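Local coordinates for protein hypoxanthine-guanine phosphoribosyltransferase (HGPRT) (Schistosoma mansoni, PDB 5IPF) that probably salvages purines by transferring a phosphoribosyl group to hypoxanthine or guanine, and here binds the nucleotide product inosinic acid, at residues R37-E42 / L58-M63; D51-Y56 / Q238-V243; N74-Y79 / L118-E123; I161-K166 / V208-V213. All blocks are in the same frame, centred on the assembly; numbering follows the deposited sequence.

Contacts 1 and 2 share strand 54-59 of the small antiparallel sheet and touch, G38 CA lying 3.6 Å from Y56 CD1; their centres are about 16 Å apart. Contact 4 meets contact 1 through L58, V208 and V213, so an apolar layer runs from strand 54-59 to the base pocket. Contact 3 stands apart, its centre about 29 Å from that of contact 1, yet helix 61-81 serves both. Contacts 1, 3 and 4 follow in series along the chain, contact 2 crosses contact 1, and contacts 3 and 4 nest within the loop that contact 2 closes. Segment 208-213 joins strand 203-208 of the parallel sheet to strand 213-214 of the small one, beside the nucleotide.

Contact 1: R37-E42 / L58-M63; sequences RGFPTE and LIPNGM
The ring of F39 reaches across to the start of helix 61-81, where its CE2 corner meets CD of P60 at 4.1 Å and the carbonyl O of L58 at 4.0 Å. Both approach the ring obliquely, and the two side chains cross at about a right angle. With chi1 at -40°, CG of F39 lies opposite its own carbonyl carbon, which brings the CE2 side of the ring to P60 and L58. A flat, apolar group of this length suits a buried seam. G38, just ahead of F39, has a positive phi of 71°, which glycine adopts easily. P60 turns its ring toward F39 from the N-cap position, where its lack of an N-H costs the helix nothing. L58 gives the contact mainly its backbone, because its side chain starts out in the other direction and packs on V208 of strand 203-208. L58 and I59 form a classic beta bulge opposite I230 of strand 230-233, at the corner where strand 54-59 gives way to helix 61-81; there F39 also packs on V30, and P60 on M63, of the second subunit.

Contact 2: D51-Y56 / Q238-V243; sequences DECLDY and QKKFSV
This is a small, partly buried contact of side chains, in which the end of helix 235-240 and the residue after it come up against the turn that leads into strand 54-59. C53 faces the two residues K240 and F241, and its sulfur makes both meetings. The backbones keep well apart, with CA of C53 7.7 Å from CA of Q238, so side chains must bridge the space. The side chain of C53 sets out toward K240 and F241, and its SG meets CD of K240 at 3.7 Å. The lysine reaches it as an extended chain as far as CE (chi2 179°), bending only at chi4 (-58°). That shape puts the CD methylene beside the sulfur, while the bend turns NZ away from it. Lysine suits such an exposed margin, since its carbon chain can cover the sulfur and its ammonium can stay in water. On the other partner, SG lies 4.3 Å from CE1 of F241, at the edge of the ring and near its plane. Cysteine fits the buried turn because it is compact and its weakly polar sulfur tolerates carbon neighbours. F241 is placed by more than this touch: its ring meets F224 edge-to-face, and its carbonyl O accepts a hydrogen bond from ND2 of N221. D55 and Y56 meanwhile bond through the backbone to V232, tying the strand to its sheet. The arrangement, with N-terminal and C-terminal parts of the chain packed together about a small antiparallel sheet, is consistent with the hood of type I phosphoribosyltransferases, which lies over the nucleotide site.

Contact 3: N74-Y79 / L118-E123; sequences NIVDYY and LPMSVE
L118 has the most surface buried here: its branched end fits against helix 61-81 between V76 and Y79, three residues apart and so on neighbouring turns of one helix face. Its CG lies opposite the backbone N (chi1 -154°), which, with chi2 at 65°, sets both methyls against the helix. CD2 takes the middle of the site, touching CB of Y79 at 4.0 Å and CG1 of V76 at 4.2 Å, while the carbonyl O of V76 is 4.0 Å from the same methyl. CD1 lies against the backbone of Y79 instead, 3.8 Å from its carbonyl O. These are packing contacts of methyls with helix backbone and side chains, for which a forked leucine is well shaped.

V76 has the next largest buried surface. As a beta-branched residue it offers two methyls that spread over different neighbours: CG1 meets L118, and CG2 lies 4.3 Å from CE of M120, whose long flexible side chain extends to reach it. Y79 contributes mainly its CB and backbone, since its side chain sets out toward L118 but the ring leads away. At chi1 -77° its CG lies beside the backbone N, opposite the carbonyl carbon; the ring has the carbonyl O of I75 at its edge and packs onward against I87 and L156.

The residues thus join helix 61-81 to the start of strand 120-125, which pairs in parallel with strand 87-92. Helix 97-112 packs against the same residues: V76 on L107, T110 and V111, M120 on V111. Y79 reaches strand 154-159 through L156.

Contact 4: I161-K166 / V208-V213; sequences IIDTGK and VPNRFV. With IMP (inosinic acid), chain E.
The nucleotide pocket brings these segments together: CD1 of I161 meets CG2 of V213 at 3.7 Å, beside the purine of the bound inosinic acid. Turning CG1 of I161 opposite the backbone N (chi1 -175°) sends CD1 to V213 and leaves CG2 over one face of the base, 3.5 Å from IMP C4. F212 covers the other face; its ring lies nearly parallel to the purine but displaced, IMP N1 sitting over it toward the rim and 3.4 Å from CZ, so the base is held between an aliphatic branch and an aromatic plane. V213 reads the 6-oxopurine edge through its backbone, its carbonyl O accepting from IMP N1 and its N giving a weak hydrogen bond to IMP O6.

Strand 161-162 and the loop after it lie in the sequence EDIIDTGKT, the PRPP-binding motif of type I phosphoribosyltransferases. The loop wraps the 5'-phosphate with backbone N-H groups. D163 N reaches O1P at 3.1 Å, nearly straight at 167°, G165 N reaches the same oxygen at 2.8 Å, and T164 N takes O2P at 2.8 Å. T164 OG1 adds a weak bond to O2P. The positive phi of G165, 108°, lets the chain turn into helix 166-175, with its N-H directed at the phosphate. D160 OD1 and T167 OG1 also bond to the nucleotide.

Contact 1: R37-E42 / L58-M63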
# COMPACT_ATOMS: atom_id res chain seq x y z
N ARG A 37 6.54 14.05 22.42
CA ARG A 37 6.14 15.37 21.95
C ARG A 37 5.60 15.36 20.53
O ARG A 37 5.30 16.43 19.98
CB ARG A 37 7.31 16.34 22.04
N GLY A 38 5.46 14.19 19.91
CA GLY A 38 4.94 14.10 18.56
C GLY A 38 5.92 14.62 17.52
O GLY A 38 7.05 15.01 17.80
N PHE A 39 5.43 14.63 16.28
CA PHE A 39 6.16 15.12 15.13
C PHE A 39 5.47 16.33 14.53
O PHE A 39 4.24 16.33 14.37
CB PHE A 39 6.30 14.03 14.05
CG PHE A 39 6.56 12.66 14.60
CD1 PHE A 39 7.85 12.26 14.95
CD2 PHE A 39 5.53 11.75 14.75
CE1 PHE A 39 8.08 10.99 15.44
CE2 PHE A 39 5.75 10.48 15.24
CZ PHE A 39 7.03 10.10 15.59
N PRO A 40 6.22 17.38 14.21
CA PRO A 40 5.62 18.58 13.60
C PRO A 40 4.97 18.25 12.26
O PRO A 40 5.48 17.44 11.48
CB PRO A 40 6.81 19.53 13.44
CG PRO A 40 8.04 18.69 13.62
CD PRO A 40 7.66 17.53 14.47
N THR A 41 3.84 18.90 12.00
CA THR A 41 3.00 18.59 10.85
C THR A 41 3.64 18.94 9.51
O THR A 41 3.13 18.52 8.47
CB THR A 41 1.66 19.31 10.98
OG1 THR A 41 1.88 20.72 11.14
CG2 THR A 41 0.89 18.79 12.18
N GLU A 42 4.74 19.70 9.51
CA GLU A 42 5.34 20.15 8.26
C GLU A 42 6.13 19.07 7.54
O GLU A 42 6.33 19.17 6.32
CB GLU A 42 6.25 21.36 8.52
CG GLU A 42 7.25 21.15 9.64
CD GLU A 42 7.10 22.18 10.74
OE1 GLU A 42 7.97 23.08 10.84
OE2 GLU A 42 6.12 22.10 11.51
N LEU A 58 0.46 12.67 15.99
CA LEU A 58 0.68 11.69 17.05
C LEU A 58 1.03 10.32 16.47
O LEU A 58 2.09 9.76 16.78
CB LEU A 58 -0.55 11.60 17.95
CG LEU A 58 -0.27 10.94 19.30
CD1 LEU A 58 0.70 11.78 20.12
CD2 LEU A 58 -1.55 10.69 20.09
N ILE A 59 0.15 9.76 15.64
CA ILE A 59 0.41 8.47 15.01
C ILE A 59 0.28 8.61 13.50
O ILE A 59 -0.82 8.86 12.99
CB ILE A 59 -0.55 7.39 15.54
CG1 ILE A 59 -0.63 7.44 17.07
CG2 ILE A 59 -0.08 6.01 15.10
CD1 ILE A 59 -1.49 6.34 17.67
N PRO A 60 1.38 8.48 12.75
CA PRO A 60 1.27 8.51 11.29
C PRO A 60 0.47 7.32 10.76
O PRO A 60 0.39 6.27 11.40
CB PRO A 60 2.73 8.45 10.82
CG PRO A 60 3.51 8.97 11.98
CD PRO A 60 2.78 8.50 13.20
N ASN A 61 -0.11 7.51 9.58
CA ASN A 61 -1.01 6.52 9.00
C ASN A 61 -0.30 5.18 8.80
O ASN A 61 -0.81 4.12 9.21
CB ASN A 61 -1.56 7.06 7.68
CG ASN A 61 -2.49 6.08 6.99
OD1 ASN A 61 -2.04 5.19 6.27
ND2 ASN A 61 -3.79 6.25 7.20
N GLY A 62 0.88 5.20 8.19
CA GLY A 62 1.61 3.97 7.94
C GLY A 62 1.96 3.22 9.20
O GLY A 62 2.00 1.98 9.21
N MET A 63 2.23 3.94 10.29
CA MET A 63 2.47 3.28 11.57
C MET A 63 1.20 2.58 12.06
O MET A 63 1.28 1.48 12.64
CB MET A 63 2.96 4.29 12.60
CG MET A 63 3.36 3.68 13.93
SD MET A 63 4.00 4.89 15.09
CE MET A 63 4.06 3.90 16.58

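Contact 2: D51-Y56 / Q238-V243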
# COMPACT_ATOMS: atom_id res chain seq x y z
N ASP A 51 -4.03 23.49 7.99
CA ASP A 51 -2.61 23.82 8.07
C ASP A 51 -2.27 24.48 9.40
O ASP A 51 -1.23 24.17 10.01
CB ASP A 51 -2.21 24.72 6.91
N GLU A 52 -3.12 25.38 9.88
CA GLU A 52 -2.87 26.12 11.11
C GLU A 52 -3.67 25.58 12.29
O GLU A 52 -3.66 26.20 13.36
CB GLU A 52 -3.18 27.60 10.91
N CYS A 53 -4.34 24.44 12.14
CA CYS A 53 -5.22 23.91 13.17
C CYS A 53 -4.64 22.71 13.91
O CYS A 53 -5.27 22.21 14.84
CB CYS A 53 -6.57 23.53 12.57
SG CYS A 53 -7.48 24.91 11.83
N LEU A 54 -3.45 22.24 13.52
CA LEU A 54 -2.88 21.01 14.06
C LEU A 54 -1.61 21.32 14.84
O LEU A 54 -0.72 22.00 14.33
CB LEU A 54 -2.58 20.02 12.94
CG LEU A 54 -3.78 19.67 12.05
CD1 LEU A 54 -3.34 18.79 10.89
CD2 LEU A 54 -4.87 19.00 12.85
N ASP A 55 -1.54 20.81 16.07
CA ASP A 55 -0.35 21.01 16.90
C ASP A 55 0.79 20.12 16.42
O ASP A 55 1.87 20.60 16.05
CB ASP A 55 -0.69 20.74 18.37
CG ASP A 55 0.24 21.48 19.33
OD1 ASP A 55 1.43 21.66 19.00
OD2 ASP A 55 -0.24 21.89 20.41
N TYR A 56 0.57 18.80 16.42
CA TYR A 56 1.56 17.87 15.88
C TYR A 56 0.86 16.59 15.45
O TYR A 56 -0.34 16.41 15.66
CB TYR A 56 2.67 17.58 16.89
CG TYR A 56 2.19 17.17 18.27
CD1 TYR A 56 1.82 15.86 18.54
CD2 TYR A 56 2.15 18.09 19.31
CE1 TYR A 56 1.40 15.48 19.80
CE2 TYR A 56 1.73 17.72 20.57
CZ TYR A 56 1.35 16.42 20.82
OH TYR A 56 0.93 16.05 22.08
N GLN A 238 -9.24 24.33 17.95
CA GLN A 238 -10.30 24.12 18.93
C GLN A 238 -11.35 25.22 18.87
O GLN A 238 -12.53 24.97 19.16
CB GLN A 238 -9.71 24.03 20.34
N LYS A 239 -10.95 26.43 18.48
CA LYS A 239 -11.90 27.53 18.35
C LYS A 239 -12.54 27.61 16.98
O LYS A 239 -13.63 28.18 16.84
CB LYS A 239 -11.20 28.86 18.67
N LYS A 240 -11.89 27.04 15.95
CA LYS A 240 -12.42 27.09 14.59
C LYS A 240 -13.56 26.12 14.36
O LYS A 240 -14.29 26.26 13.37
CB LYS A 240 -11.29 26.81 13.59
CG LYS A 240 -11.48 27.46 12.22
CD LYS A 240 -10.32 27.15 11.29
CE LYS A 240 -10.32 28.05 10.07
NZ LYS A 240 -11.60 27.95 9.30
N PHE A 241 -13.74 25.14 15.24
CA PHE A 241 -14.79 24.13 15.08
C PHE A 241 -15.51 23.92 16.41
O PHE A 241 -15.75 22.79 16.84
CB PHE A 241 -14.22 22.82 14.55
CG PHE A 241 -13.52 22.95 13.22
CD1 PHE A 241 -12.17 23.27 13.15
CD2 PHE A 241 -14.21 22.75 12.04
CE1 PHE A 241 -11.53 23.38 11.93
CE2 PHE A 241 -13.58 22.86 10.81
CZ PHE A 241 -12.23 23.18 10.76
N SER A 242 -15.88 25.01 17.07
CA SER A 242 -16.52 24.92 18.37
C SER A 242 -17.99 24.55 18.21
O SER A 242 -18.58 24.65 17.13
CB SER A 242 -16.39 26.23 19.14
OG SER A 242 -17.08 27.28 18.49
N VAL A 243 -18.59 24.11 19.32
CA VAL A 243 -19.99 23.73 19.33
C VAL A 243 -20.87 24.95 19.56
O VAL A 243 -21.50 25.10 20.61
CB VAL A 243 -20.27 22.66 20.41

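Contact 3: N74-Y79 / L118-E123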
# COMPACT_ATOMS: atom_id res chain seq x y z
N ASN A 74 -3.07 -11.43 15.67
CA ASN A 74 -3.58 -11.79 16.99
C ASN A 74 -5.06 -12.16 16.95
O ASN A 74 -5.47 -13.18 17.51
CB ASN A 74 -3.34 -10.64 17.97
CG ASN A 74 -1.87 -10.36 18.20
OD1 ASN A 74 -1.05 -11.29 18.06
ND2 ASN A 74 -1.54 -9.20 18.54
N ILE A 75 -5.87 -11.33 16.29
CA ILE A 75 -7.30 -11.61 16.21
C ILE A 75 -7.55 -12.93 15.49
O ILE A 75 -8.36 -13.76 15.93
CB ILE A 75 -8.03 -10.44 15.53
CG1 ILE A 75 -7.82 -9.14 16.31
CG2 ILE A 75 -9.51 -10.73 15.40
CD1 ILE A 75 -8.39 -7.92 15.63
N VAL A 76 -6.85 -13.15 14.38
CA VAL A 76 -7.10 -14.34 13.57
C VAL A 76 -6.77 -15.60 14.37
O VAL A 76 -7.59 -16.52 14.47
CB VAL A 76 -6.31 -14.28 12.25
CG1 VAL A 76 -6.25 -15.67 11.62
CG2 VAL A 76 -6.98 -13.31 11.30
N ASP A 77 -5.57 -15.66 14.96
CA ASP A 77 -5.23 -16.90 15.66
C ASP A 77 -5.98 -17.05 16.98
O ASP A 77 -6.09 -18.17 17.49
CB ASP A 77 -3.71 -17.01 15.88
CG ASP A 77 -3.10 -15.79 16.52
OD1 ASP A 77 -3.74 -15.19 17.41
OD2 ASP A 77 -1.97 -15.43 16.13
N TYR A 78 -6.52 -15.96 17.55
CA TYR A 78 -7.47 -16.13 18.65
C TYR A 78 -8.73 -16.83 18.17
O TYR A 78 -9.13 -17.87 18.71
CB TYR A 78 -7.82 -14.78 19.28
CG TYR A 78 -8.94 -14.93 20.30
CD1 TYR A 78 -8.68 -15.35 21.59
CD2 TYR A 78 -10.27 -14.67 19.95
CE1 TYR A 78 -9.70 -15.49 22.52
CE2 TYR A 78 -11.29 -14.82 20.86
CZ TYR A 78 -11.01 -15.23 22.15
OH TYR A 78 -12.02 -15.38 23.06
N TYR A 79 -9.38 -16.27 17.14
CA TYR A 79 -10.62 -16.86 16.65
C TYR A 79 -10.42 -18.21 15.98
O TYR A 79 -11.40 -18.89 15.69
CB TYR A 79 -11.31 -15.90 15.68
CG TYR A 79 -12.03 -14.76 16.37
CD1 TYR A 79 -13.33 -14.92 16.84
CD2 TYR A 79 -11.41 -13.54 16.56
CE1 TYR A 79 -13.99 -13.89 17.47
CE2 TYR A 79 -12.07 -12.50 17.19
CZ TYR A 79 -13.35 -12.68 17.65
OH TYR A 79 -14.01 -11.65 18.28
N LEU A 118 -11.68 -18.67 7.81
CA LEU A 118 -12.27 -17.94 8.93
C LEU A 118 -13.33 -17.01 8.36
O LEU A 118 -13.02 -15.88 7.94
CB LEU A 118 -11.21 -17.17 9.71
CG LEU A 118 -11.51 -16.87 11.18
CD1 LEU A 118 -11.59 -18.16 11.98
CD2 LEU A 118 -10.45 -15.94 11.76
N PRO A 119 -14.59 -17.44 8.31
CA PRO A 119 -15.64 -16.63 7.68
C PRO A 119 -15.98 -15.40 8.51
O PRO A 119 -16.46 -15.51 9.65
CB PRO A 119 -16.82 -17.59 7.57
CG PRO A 119 -16.57 -18.62 8.59
CD PRO A 119 -15.09 -18.76 8.73
N MET A 120 -15.74 -14.23 7.92
CA MET A 120 -15.98 -12.94 8.55
C MET A 120 -17.10 -12.21 7.83
O MET A 120 -17.21 -12.27 6.60
CB MET A 120 -14.71 -12.08 8.52
CG MET A 120 -13.46 -12.80 8.97
SD MET A 120 -11.94 -12.02 8.40
CE MET A 120 -10.74 -13.09 9.18
N SER A 121 -17.94 -11.52 8.60
CA SER A 121 -18.98 -10.65 8.09
C SER A 121 -18.70 -9.23 8.53
O SER A 121 -17.81 -8.97 9.35
CB SER A 121 -20.37 -11.10 8.56
N VAL A 122 -19.47 -8.29 7.99
CA VAL A 122 -19.32 -6.87 8.32
C VAL A 122 -20.70 -6.26 8.47
O VAL A 122 -21.56 -6.42 7.59
CB VAL A 122 -18.51 -6.11 7.25
CG1 VAL A 122 -18.59 -4.62 7.49
CG2 VAL A 122 -17.05 -6.57 7.26
N GLU A 123 -20.92 -5.57 9.59
CA GLU A 123 -22.13 -4.80 9.81
C GLU A 123 -21.75 -3.46 10.40
O GLU A 123 -20.59 -3.23 10.78
CB GLU A 123 -23.12 -5.55 10.71

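Contact 4: I161-K166 / V208-V213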
# COMPACT_ATOMS: atom_id res chain seq x y z
N ILE A 161 -11.95 4.85 19.55
CA ILE A 161 -11.14 5.22 20.70
C ILE A 161 -11.98 5.07 21.96
O ILE A 161 -13.19 5.31 21.95
CB ILE A 161 -10.58 6.66 20.55
CG1 ILE A 161 -9.63 7.01 21.71
CG2 ILE A 161 -11.71 7.67 20.46
CD1 ILE A 161 -8.93 8.33 21.54
N ILE A 162 -11.33 4.65 23.05
CA ILE A 162 -11.96 4.50 24.36
C ILE A 162 -11.41 5.58 25.28
O ILE A 162 -10.18 5.77 25.36
CB ILE A 162 -11.72 3.10 24.94
CG1 ILE A 162 -12.27 2.02 24.01
CG2 ILE A 162 -12.34 2.98 26.33
CD1 ILE A 162 -13.76 2.05 23.88
N ASP A 163 -12.30 6.28 25.98
CA ASP A 163 -11.88 7.31 26.93
C ASP A 163 -12.44 7.01 28.32
O ASP A 163 -11.75 6.46 29.17
CB ASP A 163 -12.31 8.69 26.46
CG ASP A 163 -11.91 9.80 27.42
OD1 ASP A 163 -10.96 9.59 28.21
OD2 ASP A 163 -12.53 10.88 27.37
N THR A 164 -13.71 7.37 28.54
CA THR A 164 -14.34 7.09 29.82
C THR A 164 -14.81 5.64 29.90
O THR A 164 -14.66 5.00 30.94
CB THR A 164 -15.52 8.04 30.05
OG1 THR A 164 -16.58 7.72 29.14
CG2 THR A 164 -15.08 9.48 29.84
N GLY A 165 -15.37 5.11 28.81
CA GLY A 165 -15.82 3.74 28.76
C GLY A 165 -17.32 3.54 28.78
O GLY A 165 -17.77 2.40 28.65
N LYS A 166 -18.11 4.60 28.93
CA LYS A 166 -19.56 4.44 28.98
C LYS A 166 -20.16 4.23 27.59
O LYS A 166 -21.07 3.40 27.42
CB LYS A 166 -20.21 5.66 29.65
N VAL A 208 -2.70 6.07 24.19
CA VAL A 208 -2.28 7.45 23.95
C VAL A 208 -2.45 8.29 25.21
O VAL A 208 -3.26 7.95 26.08
CB VAL A 208 -3.06 8.06 22.77
CG1 VAL A 208 -2.77 7.30 21.49
CG2 VAL A 208 -4.56 8.06 23.07
N PRO A 209 -1.71 9.39 25.36
CA PRO A 209 -1.91 10.27 26.52
C PRO A 209 -3.30 10.90 26.50
O PRO A 209 -4.04 10.82 25.52
CB PRO A 209 -0.82 11.33 26.35
CG PRO A 209 0.22 10.68 25.50
CD PRO A 209 -0.54 9.80 24.56
N ASN A 210 -3.64 11.55 27.61
CA ASN A 210 -4.98 12.12 27.77
C ASN A 210 -5.08 13.49 27.10
O ASN A 210 -5.48 14.47 27.73
CB ASN A 210 -5.35 12.21 29.25
CG ASN A 210 -6.84 12.45 29.46
OD1 ASN A 210 -7.62 12.42 28.51
ND2 ASN A 210 -7.23 12.68 30.70
N ARG A 211 -4.73 13.56 25.82
CA ARG A 211 -4.98 14.72 24.99
C ARG A 211 -5.98 14.35 23.91
O ARG A 211 -6.13 13.18 23.55
CB ARG A 211 -3.69 15.25 24.37
N PHE A 212 -6.68 15.36 23.39
CA PHE A 212 -7.69 15.11 22.37
C PHE A 212 -7.03 14.88 21.02
O PHE A 212 -6.14 15.64 20.62
CB PHE A 212 -8.68 16.28 22.30
CG PHE A 212 -10.00 15.91 21.68
CD1 PHE A 212 -11.00 15.36 22.46
CD2 PHE A 212 -10.23 16.11 20.34
CE1 PHE A 212 -12.22 15.02 21.90
CE2 PHE A 212 -11.45 15.77 19.77
CZ PHE A 212 -12.44 15.22 20.56
N VAL A 213 -7.46 13.84 20.31
CA VAL A 213 -6.85 13.45 19.04
C VAL A 213 -7.91 13.47 17.94
O VAL A 213 -9.09 13.20 18.18
CB VAL A 213 -6.19 12.06 19.13
CG1 VAL A 213 -4.95 12.12 20.00
CG2 VAL A 213 -7.17 11.02 19.65
P IMP E . -16.15 7.10 26.02
O1P IMP E . -15.37 5.80 26.05
O2P IMP E . -15.51 8.33 26.61
O3P IMP E . -17.45 6.86 26.75
O5' IMP E . -16.46 7.44 24.50
C5' IMP E . -16.22 8.75 23.99
C4' IMP E . -16.84 8.97 22.63
O4' IMP E . -16.23 10.13 22.03
C3' IMP E . -16.67 7.85 21.62
O3' IMP E . -17.71 7.92 20.65
C2' IMP E . -15.33 8.20 20.95
O2' IMP E . -15.23 7.77 19.61
C1' IMP E . -15.27 9.73 21.06
N9 IMP E . -13.96 10.23 21.50
C8 IMP E . -13.42 10.06 22.75
N7 IMP E . -12.21 10.64 22.78
C5 IMP E . -11.96 11.19 21.58
C6 IMP E . -10.87 11.90 21.09
O6 IMP E . -9.92 12.17 21.83
N1 IMP E . -10.88 12.35 19.78
C2 IMP E . -11.97 12.09 18.98
N3 IMP E . -13.05 11.39 19.47
C4 IMP E . -13.05 10.94 20.75